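N-(5'-phosphoribosyl)anthranilate isomerase (Thermococcus kodakarensis, PDB 5LHF) catalyses the isomerisation of N-(5-phospho-beta-D-ribosyl)anthranilate to 1-(2-carboxyphenylamino)-1-deoxy-D-ribulose 5-phosphate, the third of five steps from chorismate to L-tryptophan. Local coordinates at residues A[5-10]-A[78-83]; A[65-70]-A[91-96]; A[115-120]-A[143-148]; A[123-128]-A[155-160]; A[182-187]-A[200-205]. All blocks are in the same frame, centred on the assembly; numbering follows the deposited sequence. Where two conformers were deposited one is given.

Interaction 1 of 5, residues A[5-10]-A[78-83]; sequences FVKICG and YIQVHS
Lys7 and Gln80 both start with CG trans to their own backbone N (chi1 174° and 171°), and each chain then runs on extended, so the two reach for each other from opposite directions. They meet inside the TIM barrel, whose first strand, 5-9, and fourth, 78-81, are not neighbours in the sheet and touch here through side chains. Only at its last torsion does Lys7 bend, which sets the ammonium beside the amide of Gln80. NZ approaches OE1 at 130° to the C=O of Gln80, tilted somewhat from the carbonyl plane. CE of Lys7 lies 3.3 Å from OE1 of Gln80, so the end of the methylene chain packs beside the same oxygen. Both residues are buried. NZ is gripped by two partners, Gln80 OE1 and the carboxylate of Asp183, the latter in a salt bridge. Met102 lies against both chains, and the link between them is one bond, Lys7 NZ to Gln80 OE1, 2.7 Å long.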
# COMPACT_ATOMS: atom_id res chain seq x y z
N PHE A 5 -11.65 -1.72 2.61
CA PHE A 5 -10.64 -2.17 1.66
C PHE A 5 -9.49 -2.80 2.43
O PHE A 5 -8.95 -2.18 3.35
CB PHE A 5 -10.16 -0.99 0.81
CG PHE A 5 -9.01 -1.30 -0.11
CD1 PHE A 5 -9.24 -1.82 -1.38
CD2 PHE A 5 -7.70 -1.01 0.26
CE1 PHE A 5 -8.18 -2.08 -2.23
CE2 PHE A 5 -6.63 -1.26 -0.59
CZ PHE A 5 -6.88 -1.80 -1.85
N VAL A 6 -9.13 -4.02 2.07
CA VAL A 6 -7.99 -4.70 2.68
C VAL A 6 -7.06 -5.15 1.58
O VAL A 6 -7.48 -5.86 0.66
CB VAL A 6 -8.42 -5.90 3.53
CG1 VAL A 6 -7.19 -6.58 4.14
CG2 VAL A 6 -9.45 -5.48 4.59
N LYS A 7 -5.79 -4.76 1.67
CA LYS A 7 -4.78 -5.14 0.70
C LYS A 7 -3.69 -5.91 1.42
O LYS A 7 -3.22 -5.47 2.48
CB LYS A 7 -4.20 -3.91 -0.00
CG LYS A 7 -3.02 -4.21 -0.93
CD LYS A 7 -2.66 -2.99 -1.80
CE LYS A 7 -1.29 -3.16 -2.45
NZ LYS A 7 -0.16 -2.75 -1.53
N ILE A 8 -3.34 -7.09 0.91
CA ILE A 8 -2.21 -7.86 1.43
C ILE A 8 -1.11 -7.80 0.38
O ILE A 8 -1.25 -8.35 -0.72
CB ILE A 8 -2.59 -9.32 1.75
CG1 ILE A 8 -3.64 -9.37 2.87
CG2 ILE A 8 -1.34 -10.10 2.15
CD1 ILE A 8 -4.24 -10.76 3.10
N CYS A 9 -0.03 -7.14 0.73
CA CYS A 9 0.99 -6.77 -0.24
C CYS A 9 2.14 -7.77 -0.21
O CYS A 9 2.35 -8.48 0.77
CB CYS A 9 1.52 -5.36 0.04
SG CYS A 9 2.61 -4.72 -1.27
N GLY A 10 2.87 -7.84 -1.33
CA GLY A 10 4.12 -8.57 -1.37
C GLY A 10 4.03 -10.05 -1.67
O GLY A 10 4.78 -10.84 -1.08
N TYR A 78 -2.74 -1.80 -12.29
CA TYR A 78 -2.65 -1.04 -11.05
C TYR A 78 -1.19 -0.86 -10.69
O TYR A 78 -0.42 -1.81 -10.80
CB TYR A 78 -3.35 -1.76 -9.89
CG TYR A 78 -4.83 -1.91 -10.10
CD1 TYR A 78 -5.72 -0.96 -9.60
CD2 TYR A 78 -5.35 -3.00 -10.80
CE1 TYR A 78 -7.09 -1.09 -9.80
CE2 TYR A 78 -6.70 -3.14 -10.99
CZ TYR A 78 -7.56 -2.18 -10.49
OH TYR A 78 -8.92 -2.32 -10.69
N ILE A 79 -0.82 0.34 -10.25
CA ILE A 79 0.55 0.56 -9.79
C ILE A 79 0.51 1.28 -8.45
O ILE A 79 -0.39 2.09 -8.18
CB ILE A 79 1.41 1.35 -10.81
CG1 ILE A 79 0.90 2.78 -11.02
CG2 ILE A 79 1.46 0.62 -12.15
CD1 ILE A 79 1.81 3.62 -11.93
N GLN A 80 1.47 0.96 -7.61
CA GLN A 80 1.64 1.62 -6.32
C GLN A 80 2.98 2.33 -6.36
O GLN A 80 4.03 1.68 -6.39
CB GLN A 80 1.56 0.62 -5.16
CG GLN A 80 1.95 1.21 -3.80
CD GLN A 80 1.47 0.33 -2.65
OE1 GLN A 80 0.47 -0.38 -2.77
NE2 GLN A 80 2.24 0.30 -1.58
N VAL A 81 2.93 3.65 -6.37
CA VAL A 81 4.13 4.48 -6.51
C VAL A 81 4.61 4.83 -5.10
O VAL A 81 3.98 5.63 -4.39
CB VAL A 81 3.83 5.73 -7.34
CG1 VAL A 81 5.04 6.66 -7.39
CG2 VAL A 81 3.43 5.32 -8.74
N HIS A 82 5.71 4.20 -4.69
CA HIS A 82 6.37 4.38 -3.40
C HIS A 82 7.54 5.33 -3.52
O HIS A 82 8.64 5.05 -3.03
CB HIS A 82 6.84 3.04 -2.85
CG HIS A 82 5.98 2.50 -1.76
ND1 HIS A 82 6.07 2.95 -0.46
CD2 HIS A 82 5.04 1.53 -1.76
CE1 HIS A 82 5.20 2.29 0.29
NE2 HIS A 82 4.57 1.42 -0.47
N SER A 83 7.35 6.44 -4.22
CA SER A 83 8.41 7.41 -4.47
C SER A 83 7.75 8.75 -4.72
O SER A 83 6.53 8.84 -4.86
CB SER A 83 9.31 7.01 -5.64
OG SER A 83 8.75 7.44 -6.87

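Interaction 2 of 5, residues A[65-70]-A[91-96]; sequences PEWANA and NRLKDE
Leu93 reaches across to Trp67 with both of its methyl groups. Its CG stands trans to the carbonyl carbon (chi1 -70°), and from there CD1 comes within 3.7 Å of Trp67 CB and CD2 within 3.9 Å. The fork of the leucine thus closes on the root of the tryptophan side chain rather than on its far end, and the two side chains cross at about a right angle. Trp67 starts out toward helix 87-97, but its ring then leads away, toward the barrel wall. CD2 of Leu93 also reaches the next residue, 4.0 Å from Ala68 N, where the two segments come nearest: the CA atoms of Ala68 and Leu93 are 7.0 Å apart. Next to Leu93, Arg92 reaches one turn along its own helix and grips Glu96 side-on in a salt bridge; NE donates to OE1 of Glu96 at 3.0 Å, nearly straight, and NH2 bonds to OE2. Trp67 NE1 is hydrogen-bonded to Met61 O, which helps fix the indole's rotation. Helices 64-74 and 87-97 flank strand 78-81 in sequence and pack side by side outside it, with Ile79 touching both Trp67 and Leu93.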
# COMPACT_ATOMS: atom_id res chain seq x y z
N PRO A 65 10.53 6.57 -17.36
CA PRO A 65 10.94 5.46 -18.25
C PRO A 65 11.04 4.13 -17.54
O PRO A 65 10.74 3.08 -18.12
CB PRO A 65 12.31 5.92 -18.79
CG PRO A 65 12.28 7.39 -18.65
CD PRO A 65 11.49 7.68 -17.41
N GLU A 66 11.51 4.14 -16.29
CA GLU A 66 11.51 2.93 -15.47
C GLU A 66 10.10 2.37 -15.32
O GLU A 66 9.85 1.18 -15.54
CB GLU A 66 12.11 3.25 -14.11
CG GLU A 66 13.58 3.59 -14.17
CD GLU A 66 14.12 3.96 -12.82
OE1 GLU A 66 13.93 5.12 -12.39
OE2 GLU A 66 14.71 3.08 -12.17
N TRP A 67 9.16 3.21 -14.91
CA TRP A 67 7.78 2.73 -14.75
C TRP A 67 7.20 2.26 -16.07
O TRP A 67 6.53 1.22 -16.12
CB TRP A 67 6.91 3.83 -14.15
CG TRP A 67 6.95 3.80 -12.68
CD1 TRP A 67 7.64 4.66 -11.85
CD2 TRP A 67 6.26 2.88 -11.82
NE1 TRP A 67 7.41 4.32 -10.53
CE2 TRP A 67 6.58 3.22 -10.49
CE3 TRP A 67 5.41 1.79 -12.04
CZ2 TRP A 67 6.08 2.52 -9.39
CZ3 TRP A 67 4.93 1.08 -10.96
CH2 TRP A 67 5.25 1.46 -9.64
N ALA A 68 7.41 3.02 -17.15
CA ALA A 68 6.86 2.65 -18.44
C ALA A 68 7.37 1.29 -18.89
O ALA A 68 6.60 0.46 -19.39
CB ALA A 68 7.21 3.72 -19.49
N ASN A 69 8.67 1.04 -18.74
CA ASN A 69 9.20 -0.27 -19.08
C ASN A 69 8.53 -1.37 -18.26
O ASN A 69 8.18 -2.43 -18.79
CB ASN A 69 10.71 -0.31 -18.86
CG ASN A 69 11.28 -1.70 -19.09
OD1 ASN A 69 11.34 -2.16 -20.23
ND2 ASN A 69 11.65 -2.39 -18.00
N ALA A 70 8.36 -1.13 -16.97
CA ALA A 70 7.81 -2.19 -16.12
C ALA A 70 6.34 -2.44 -16.44
O ALA A 70 5.88 -3.58 -16.39
CB ALA A 70 8.01 -1.84 -14.65
N ASN A 91 0.69 11.27 -14.00
CA ASN A 91 -0.40 11.43 -14.96
C ASN A 91 -0.04 10.85 -16.33
O ASN A 91 -0.90 10.30 -17.02
CB ASN A 91 -0.78 12.90 -15.10
CG ASN A 91 -1.72 13.35 -14.00
OD1 ASN A 91 -2.07 12.59 -13.09
ND2 ASN A 91 -2.13 14.61 -14.07
N ARG A 92 1.23 10.99 -16.74
CA ARG A 92 1.64 10.41 -18.02
C ARG A 92 1.40 8.91 -18.04
O ARG A 92 0.99 8.36 -19.07
CB ARG A 92 3.11 10.73 -18.31
CG ARG A 92 3.41 12.19 -18.72
CD ARG A 92 4.79 12.34 -19.38
NE ARG A 92 4.93 11.43 -20.52
CZ ARG A 92 6.09 11.02 -21.02
NH1 ARG A 92 7.25 11.41 -20.50
NH2 ARG A 92 6.08 10.18 -22.05
N LEU A 93 1.64 8.23 -16.92
CA LEU A 93 1.42 6.79 -16.87
C LEU A 93 -0.06 6.44 -17.03
O LEU A 93 -0.39 5.48 -17.74
CB LEU A 93 1.96 6.22 -15.56
CG LEU A 93 3.49 6.23 -15.47
CD1 LEU A 93 3.91 5.95 -14.04
CD2 LEU A 93 4.06 5.16 -16.41
N LYS A 94 -0.94 7.18 -16.37
CA LYS A 94 -2.37 6.88 -16.47
C LYS A 94 -2.88 7.08 -17.89
O LYS A 94 -3.70 6.29 -18.38
CB LYS A 94 -3.17 7.75 -15.49
CG LYS A 94 -2.83 7.51 -14.03
CD LYS A 94 -2.94 8.81 -13.23
CE LYS A 94 -4.31 9.44 -13.40
NZ LYS A 94 -4.32 10.80 -12.79
N ASP A 95 -2.43 8.13 -18.58
CA ASP A 95 -2.93 8.40 -19.92
C ASP A 95 -2.30 7.49 -20.97
O ASP A 95 -3.00 6.99 -21.86
CB ASP A 95 -2.71 9.86 -20.29
CG ASP A 95 -3.49 10.80 -19.39
OD1 ASP A 95 -4.67 10.49 -19.10
OD2 ASP A 95 -2.93 11.83 -18.98
N GLU A 96 -1.00 7.25 -20.87
CA GLU A 96 -0.29 6.51 -21.91
C GLU A 96 -0.33 5.01 -21.70
O GLU A 96 -0.15 4.26 -22.67
CB GLU A 96 1.15 7.01 -22.00
CG GLU A 96 1.22 8.46 -22.48
CD GLU A 96 2.59 9.07 -22.36
OE1 GLU A 96 2.67 10.28 -22.06
OE2 GLU A 96 3.58 8.33 -22.55

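Interaction 3 of 5, residues A[115-120]-A[143-148]; sequences AEDAER and RRHDYR
His145 turns the edge of its imidazole to Asp117, and NE2 of His145 donates to OD2 of Asp117 at 2.7 Å. The bond is short but badly bent, 126° at the hydrogen, and counts as weak. Carboxylate and ring planes stand almost perpendicular. With CG trans to the backbone N (chi1 161°), the ring swings out from helix 143-156 toward helix 114-126. Its other nitrogen, ND1, makes a far straighter bond to Asp146 OD1 of the next residue, 3.1 Å long and 169° at the hydrogen, with the acceptor in the ring plane. The imidazole is therefore held at both nitrogens between two carboxylates, which would be expected to favour a protonated ring. In the next shell, OD2 of Asp117 accepts the backbone N-H of Ser111, and Asp146 meets Arg109 in a salt bridge and the N-H of Gly138. This is a polar, His-carboxylate contact between consecutive outer helices of the TIM barrel, joined to the loops that precede both.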
# COMPACT_ATOMS: atom_id res chain seq x y z
N ALA A 115 -0.81 18.10 14.23
CA ALA A 115 -1.60 18.95 13.34
C ALA A 115 -0.73 19.67 12.32
O ALA A 115 -1.19 19.96 11.21
CB ALA A 115 -2.39 19.96 14.17
N GLU A 116 0.52 19.97 12.67
CA GLU A 116 1.38 20.67 11.72
C GLU A 116 1.97 19.71 10.69
O GLU A 116 2.05 20.04 9.51
CB GLU A 116 2.49 21.41 12.46
CG GLU A 116 1.94 22.34 13.54
CD GLU A 116 2.98 23.31 14.04
OE1 GLU A 116 2.58 24.35 14.61
OE2 GLU A 116 4.19 23.04 13.87
N ASP A 117 2.38 18.52 11.14
CA ASP A 117 2.76 17.48 10.19
C ASP A 117 1.58 17.12 9.28
O ASP A 117 1.76 16.89 8.08
CB ASP A 117 3.27 16.25 10.94
CG ASP A 117 4.73 16.40 11.35
OD1 ASP A 117 5.52 16.96 10.56
OD2 ASP A 117 5.09 15.94 12.45
N ALA A 118 0.37 17.11 9.84
CA ALA A 118 -0.82 16.84 9.02
C ALA A 118 -1.02 17.91 7.95
O ALA A 118 -1.36 17.59 6.81
CB ALA A 118 -2.06 16.72 9.91
N GLU A 119 -0.84 19.19 8.30
CA GLU A 119 -1.00 20.26 7.32
C GLU A 119 -0.01 20.11 6.17
O GLU A 119 -0.37 20.29 5.00
CB GLU A 119 -0.82 21.63 7.97
CG GLU A 119 -2.07 22.19 8.62
CD GLU A 119 -1.86 23.61 9.14
OE1 GLU A 119 -2.71 24.08 9.93
OE2 GLU A 119 -0.86 24.25 8.76
N ARG A 120 1.25 19.83 6.49
CA ARG A 120 2.24 19.61 5.46
C ARG A 120 1.88 18.42 4.58
O ARG A 120 2.07 18.44 3.36
CB ARG A 120 3.61 19.41 6.11
CG ARG A 120 4.77 19.12 5.18
CD ARG A 120 6.07 19.05 5.97
NE ARG A 120 5.96 19.78 7.23
CZ ARG A 120 5.91 19.20 8.43
NH1 ARG A 120 5.97 17.88 8.52
NH2 ARG A 120 5.80 19.94 9.53
N ARG A 143 5.45 6.32 16.40
CA ARG A 143 4.33 5.69 15.71
C ARG A 143 3.00 6.26 16.19
O ARG A 143 2.08 6.46 15.39
CB ARG A 143 4.40 4.18 15.92
CG ARG A 143 3.38 3.41 15.14
CD ARG A 143 3.73 1.93 15.12
NE ARG A 143 2.67 1.19 14.46
CZ ARG A 143 2.61 1.01 13.15
NH1 ARG A 143 3.56 1.50 12.35
NH2 ARG A 143 1.59 0.33 12.65
N ARG A 144 2.88 6.53 17.49
CA ARG A 144 1.65 7.15 18.00
C ARG A 144 1.43 8.51 17.36
O ARG A 144 0.30 8.87 17.02
CB ARG A 144 1.71 7.25 19.52
CG ARG A 144 1.36 5.95 20.24
CD ARG A 144 1.51 6.07 21.76
NE ARG A 144 0.42 6.81 22.39
CZ ARG A 144 -0.66 6.26 22.92
NH1 ARG A 144 -0.81 4.94 22.89
NH2 ARG A 144 -1.60 7.01 23.47
N HIS A 145 2.50 9.29 17.20
CA HIS A 145 2.42 10.55 16.48
C HIS A 145 1.95 10.34 15.05
O HIS A 145 1.18 11.15 14.51
CB HIS A 145 3.79 11.24 16.51
CG HIS A 145 3.96 12.30 15.47
ND1 HIS A 145 4.30 12.01 14.16
CD2 HIS A 145 3.88 13.65 15.55
CE1 HIS A 145 4.39 13.14 13.48
NE2 HIS A 145 4.15 14.15 14.30
N ASP A 146 2.43 9.28 14.40
CA ASP A 146 2.04 9.02 13.02
C ASP A 146 0.55 8.72 12.92
O ASP A 146 -0.10 9.16 11.97
CB ASP A 146 2.88 7.88 12.44
CG ASP A 146 4.36 8.23 12.34
OD1 ASP A 146 4.73 9.37 12.66
OD2 ASP A 146 5.14 7.34 11.92
N TYR A 147 0.00 7.97 13.88
CA TYR A 147 -1.44 7.73 13.89
C TYR A 147 -2.22 9.04 14.04
O TYR A 147 -3.27 9.22 13.41
CB TYR A 147 -1.82 6.77 15.01
CG TYR A 147 -1.45 5.31 14.83
CD1 TYR A 147 -0.99 4.82 13.61
CD2 TYR A 147 -1.56 4.42 15.89
CE1 TYR A 147 -0.65 3.46 13.47
CE2 TYR A 147 -1.23 3.08 15.75
CZ TYR A 147 -0.78 2.61 14.56
OH TYR A 147 -0.46 1.27 14.46
N ARG A 148 -1.75 9.95 14.90
CA ARG A 148 -2.47 11.21 15.08
C ARG A 148 -2.49 12.03 13.81
O ARG A 148 -3.50 12.67 13.48
CB ARG A 148 -1.83 12.02 16.21
CG ARG A 148 -1.99 11.41 17.56
CD ARG A 148 -1.03 12.04 18.53
NE ARG A 148 -0.71 11.15 19.65
CZ ARG A 148 -1.51 10.94 20.68
NH1 ARG A 148 -2.68 11.54 20.76
NH2 ARG A 148 -1.13 10.12 21.65

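Interaction 4 of 5, residues A[123-128]-A[155-160]; sequences ELIGQY and KEYPIV
Ile125, near the C-terminal end of helix 114-126, lays its CG2 methyl over one face of the Tyr157 ring. The methyl is 4.0 Å from the ring centroid and 23° off the normal, a CH-pi contact displaced toward the rim: the nearest ring atom is Tyr157 CE2, 3.7 Å from Ile125 CG2. The isoleucine's torsion (chi1 -65°) carries CG2 trans to the backbone N, while CG1 lies beside that N and trans to the carbonyl carbon. Ile125 also packs on Phe105 and Ile133 of the barrel wall and on Ile153 of helix 143-156, so the methyl-ring contact continues into apolar packing on the barrel wall. The two side chains run past one another in opposite directions, and the phenol end of the tyrosine travels on to the next residue. There Gly126 brings its backbone close to the hydroxyl, with Gly126 CA 4.0 Å from Tyr157 OH. In the TIM barrel this is where two successive outer helices end near the strands that follow them, 132-136 and 160-162. Past the glycine, Gln127 N bonds back to Leu124 O at 3.1 Å and Tyr128 N to Ile125 O at 3.1 Å. Tyr128 turns to another neighbour, packing on Pro87 and Val90 of helix 87-97, and its hydroxyl is hydrogen-bonded to Met85 O.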
# COMPACT_ATOMS: atom_id res chain seq x y z
N GLU A 123 -0.92 19.17 1.94
CA GLU A 123 -0.55 19.97 0.78
C GLU A 123 0.20 19.14 -0.25
O GLU A 123 0.05 19.37 -1.46
CB GLU A 123 0.25 21.21 1.20
CG GLU A 123 1.56 20.96 1.93
CD GLU A 123 2.73 20.62 1.00
OE1 GLU A 123 2.72 21.04 -0.18
OE2 GLU A 123 3.67 19.93 1.46
N LEU A 124 1.00 18.16 0.19
CA LEU A 124 1.65 17.27 -0.77
C LEU A 124 0.63 16.38 -1.48
O LEU A 124 0.70 16.19 -2.69
CB LEU A 124 2.72 16.43 -0.07
CG LEU A 124 3.52 15.47 -0.96
CD1 LEU A 124 4.17 16.22 -2.14
CD2 LEU A 124 4.57 14.70 -0.15
N ILE A 125 -0.34 15.86 -0.72
CA ILE A 125 -1.34 14.95 -1.29
C ILE A 125 -2.19 15.66 -2.34
O ILE A 125 -2.51 15.08 -3.39
CB ILE A 125 -2.19 14.36 -0.15
CG1 ILE A 125 -1.30 13.50 0.75
CG2 ILE A 125 -3.37 13.58 -0.70
CD1 ILE A 125 -2.00 12.95 2.00
N GLY A 126 -2.56 16.91 -2.08
CA GLY A 126 -3.36 17.66 -3.04
C GLY A 126 -2.72 17.83 -4.41
O GLY A 126 -3.43 18.08 -5.39
N GLN A 127 -1.40 17.67 -4.50
CA GLN A 127 -0.70 17.83 -5.77
C GLN A 127 -0.94 16.69 -6.74
O GLN A 127 -0.63 16.84 -7.93
CB GLN A 127 0.81 17.97 -5.51
CG GLN A 127 1.17 19.03 -4.48
CD GLN A 127 2.68 19.19 -4.33
OE1 GLN A 127 3.46 18.57 -5.05
NE2 GLN A 127 3.09 20.03 -3.38
N TYR A 128 -1.48 15.56 -6.28
CA TYR A 128 -1.63 14.37 -7.11
C TYR A 128 -3.09 14.12 -7.46
O TYR A 128 -4.00 14.50 -6.72
CB TYR A 128 -1.05 13.13 -6.40
CG TYR A 128 0.46 13.13 -6.32
CD1 TYR A 128 1.22 12.45 -7.26
CD2 TYR A 128 1.13 13.84 -5.32
CE1 TYR A 128 2.60 12.46 -7.21
CE2 TYR A 128 2.51 13.85 -5.26
CZ TYR A 128 3.25 13.16 -6.21
OH TYR A 128 4.62 13.15 -6.17
N LYS A 155 -9.89 12.12 7.53
CA LYS A 155 -11.16 12.83 7.46
C LYS A 155 -11.37 13.47 6.09
O LYS A 155 -12.53 13.66 5.68
CB LYS A 155 -11.23 13.89 8.56
CG LYS A 155 -11.23 13.30 9.96
CD LYS A 155 -11.17 14.37 11.03
CE LYS A 155 -10.80 13.78 12.37
NZ LYS A 155 -10.89 14.80 13.46
N GLU A 156 -10.29 13.78 5.38
CA GLU A 156 -10.34 14.45 4.08
C GLU A 156 -10.26 13.50 2.89
O GLU A 156 -10.76 13.83 1.81
CB GLU A 156 -9.20 15.47 3.95
CG GLU A 156 -9.28 16.63 4.91
CD GLU A 156 -10.69 17.20 5.02
OE1 GLU A 156 -11.28 17.53 3.98
OE2 GLU A 156 -11.19 17.30 6.17
N TYR A 157 -9.62 12.35 3.05
CA TYR A 157 -9.49 11.37 1.98
C TYR A 157 -9.76 9.99 2.54
O TYR A 157 -9.46 9.72 3.71
CB TYR A 157 -8.09 11.39 1.35
CG TYR A 157 -7.68 12.72 0.75
CD1 TYR A 157 -8.08 13.07 -0.53
CD2 TYR A 157 -6.89 13.61 1.46
CE1 TYR A 157 -7.70 14.28 -1.09
CE2 TYR A 157 -6.50 14.82 0.91
CZ TYR A 157 -6.92 15.15 -0.36
OH TYR A 157 -6.54 16.36 -0.90
N PRO A 158 -10.32 9.05 1.70
CA PRO A 158 -10.46 7.64 2.11
C PRO A 158 -9.12 6.91 2.00
O PRO A 158 -8.83 6.19 1.05
CB PRO A 158 -11.51 7.11 1.13
CG PRO A 158 -11.30 7.92 -0.10
CD PRO A 158 -10.87 9.29 0.35
N ILE A 159 -8.26 7.12 2.99
CA ILE A 159 -6.87 6.70 2.87
C ILE A 159 -6.74 5.21 3.20
O ILE A 159 -7.60 4.61 3.85
CB ILE A 159 -5.95 7.55 3.75
CG1 ILE A 159 -6.28 7.36 5.24
CG2 ILE A 159 -6.04 9.04 3.36
CD1 ILE A 159 -5.23 6.61 6.01
N VAL A 160 -5.66 4.61 2.72
CA VAL A 160 -5.26 3.26 3.07
C VAL A 160 -4.12 3.37 4.08
O VAL A 160 -3.07 3.94 3.77
CB VAL A 160 -4.82 2.45 1.83
CG1 VAL A 160 -4.37 1.04 2.24
CG2 VAL A 160 -5.93 2.38 0.80

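Interaction 5 of 5, residues A[182-187]-A[200-205]; sequences VDVSSG and EAFMAV
Val184 supplies the CH-pi part of this contact, setting CG1 over one face of the Phe202 ring. That methyl is 4.0 Å from the ring centroid and 19° off its normal. It occupies the position between the backbone N and the carbonyl carbon (chi1 62°), which leaves CG2 trans to the N and on the same side of the ring plane, above the rim and 3.8 Å from Phe202 CE2. The remaining contacts are plain apolar packing. Val184 CB itself touches Phe202 CZ at 3.7 Å, so the root of the valine as well as its branches bears on the outer end of the phenylalanine. Val182, two residues earlier and on the same side of the strand, comes in at the ring's edge, near its plane, with CG2 4.0 Å from Phe202 CE1. Phe202 is carried there by a chi1 of -171°, its CG trans to the backbone N, so that it extends from helix 196-207 to meet strand 181-184, the eighth strand of the TIM barrel. Leu165, Val170 and Val188 also touch the phenylalanine. No hydrogen bond crosses between the segments; the polar Asp183 between the two valines points away, into the barrel. The strand thus divides its chemistry by face: hydrocarbon holds the last helix against the outside, and charge lies within.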
# COMPACT_ATOMS: atom_id res chain seq x y z
N VAL A 182 -6.80 -0.78 4.84
CA VAL A 182 -5.57 -1.14 5.51
C VAL A 182 -4.75 -1.99 4.55
O VAL A 182 -5.30 -2.70 3.70
CB VAL A 182 -5.80 -1.92 6.83
CG1 VAL A 182 -6.39 -1.00 7.91
CG2 VAL A 182 -6.69 -3.14 6.59
N ASP A 183 -3.42 -1.90 4.70
CA ASP A 183 -2.44 -2.64 3.91
C ASP A 183 -1.48 -3.34 4.85
O ASP A 183 -0.99 -2.72 5.80
CB ASP A 183 -1.68 -1.68 2.98
CG ASP A 183 -0.66 -2.39 2.12
OD1 ASP A 183 -1.02 -2.83 1.02
OD2 ASP A 183 0.52 -2.48 2.53
N VAL A 184 -1.22 -4.63 4.61
CA VAL A 184 -0.39 -5.44 5.50
C VAL A 184 0.49 -6.34 4.65
O VAL A 184 0.06 -6.83 3.60
CB VAL A 184 -1.26 -6.27 6.48
CG1 VAL A 184 -2.15 -7.25 5.74
CG2 VAL A 184 -0.39 -7.02 7.50
N SER A 185 1.71 -6.58 5.11
CA SER A 185 2.61 -7.50 4.42
C SER A 185 3.25 -8.46 5.41
O SER A 185 2.75 -9.58 5.59
CB SER A 185 3.68 -6.72 3.65
OG SER A 185 4.50 -7.60 2.88
N SER A 186 4.35 -8.05 6.06
CA SER A 186 5.04 -8.99 6.95
C SER A 186 4.20 -9.38 8.16
O SER A 186 4.46 -10.42 8.76
CB SER A 186 6.39 -8.42 7.39
OG SER A 186 6.25 -7.22 8.13
N GLY A 187 3.20 -8.58 8.54
CA GLY A 187 2.35 -8.95 9.67
C GLY A 187 1.54 -10.22 9.47
O GLY A 187 1.00 -10.75 10.45
N GLU A 200 -6.23 -14.98 8.72
CA GLU A 200 -7.56 -15.07 9.33
C GLU A 200 -7.62 -14.28 10.64
O GLU A 200 -8.65 -13.69 10.97
CB GLU A 200 -7.95 -16.52 9.53
CG GLU A 200 -8.20 -17.20 8.20
CD GLU A 200 -8.87 -18.55 8.32
OE1 GLU A 200 -8.71 -19.22 9.36
OE2 GLU A 200 -9.53 -18.96 7.34
N ALA A 201 -6.52 -14.27 11.40
CA ALA A 201 -6.51 -13.48 12.63
C ALA A 201 -6.59 -12.00 12.32
O ALA A 201 -7.26 -11.25 13.04
CB ALA A 201 -5.25 -13.78 13.45
N PHE A 202 -5.89 -11.55 11.27
CA PHE A 202 -5.95 -10.16 10.83
C PHE A 202 -7.35 -9.79 10.37
O PHE A 202 -7.92 -8.77 10.78
CB PHE A 202 -4.92 -9.95 9.71
CG PHE A 202 -4.73 -8.52 9.31
CD1 PHE A 202 -5.49 -7.96 8.28
CD2 PHE A 202 -3.77 -7.74 9.93
CE1 PHE A 202 -5.29 -6.66 7.90
CE2 PHE A 202 -3.57 -6.42 9.55
CZ PHE A 202 -4.34 -5.88 8.54
N MET A 203 -7.94 -10.63 9.51
CA MET A 203 -9.25 -10.31 8.96
C MET A 203 -10.32 -10.27 10.04
O MET A 203 -11.25 -9.45 9.98
CB MET A 203 -9.62 -11.33 7.88
CG MET A 203 -8.69 -11.33 6.68
SD MET A 203 -8.58 -9.73 5.85
CE MET A 203 -10.25 -9.50 5.25
N ALA A 204 -10.21 -11.15 11.04
CA ALA A 204 -11.16 -11.15 12.14
C ALA A 204 -11.23 -9.78 12.81
O ALA A 204 -12.32 -9.29 13.11
CB ALA A 204 -10.76 -12.22 13.16
N VAL A 205 -10.08 -9.15 13.02
CA VAL A 205 -10.06 -7.82 13.65
C VAL A 205 -10.70 -6.79 12.73
O VAL A 205 -11.46 -5.92 13.18
CB VAL A 205 -8.63 -7.41 14.03
CG1 VAL A 205 -8.65 -6.02 14.63
CG2 VAL A 205 -8.02 -8.40 15.01

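How the interactions relate
Interaction 1 is the innermost, its centre about 3 Å from that of the chain, and is polar; the other four lie outside the strands, between helices or between helix and sheet. Interactions 1 and 5 are joined by the salt bridge of Lys7 to Asp183, and strands 5-9 and 181-184 close the barrel side by side. Interaction 2 backs onto interaction 1 through strand 78-81. Interactions 3 and 4 use the same helix pair, 114-126 and 143-156, interaction 4 through a tyrosine just past the end of helix 143-156, with centres about 13 Å apart: a weak hydrogen bond to a carboxylate at one, a methyl on a ring at the other. Both are only partly buried, whereas 2 and 5 are buried and apolar.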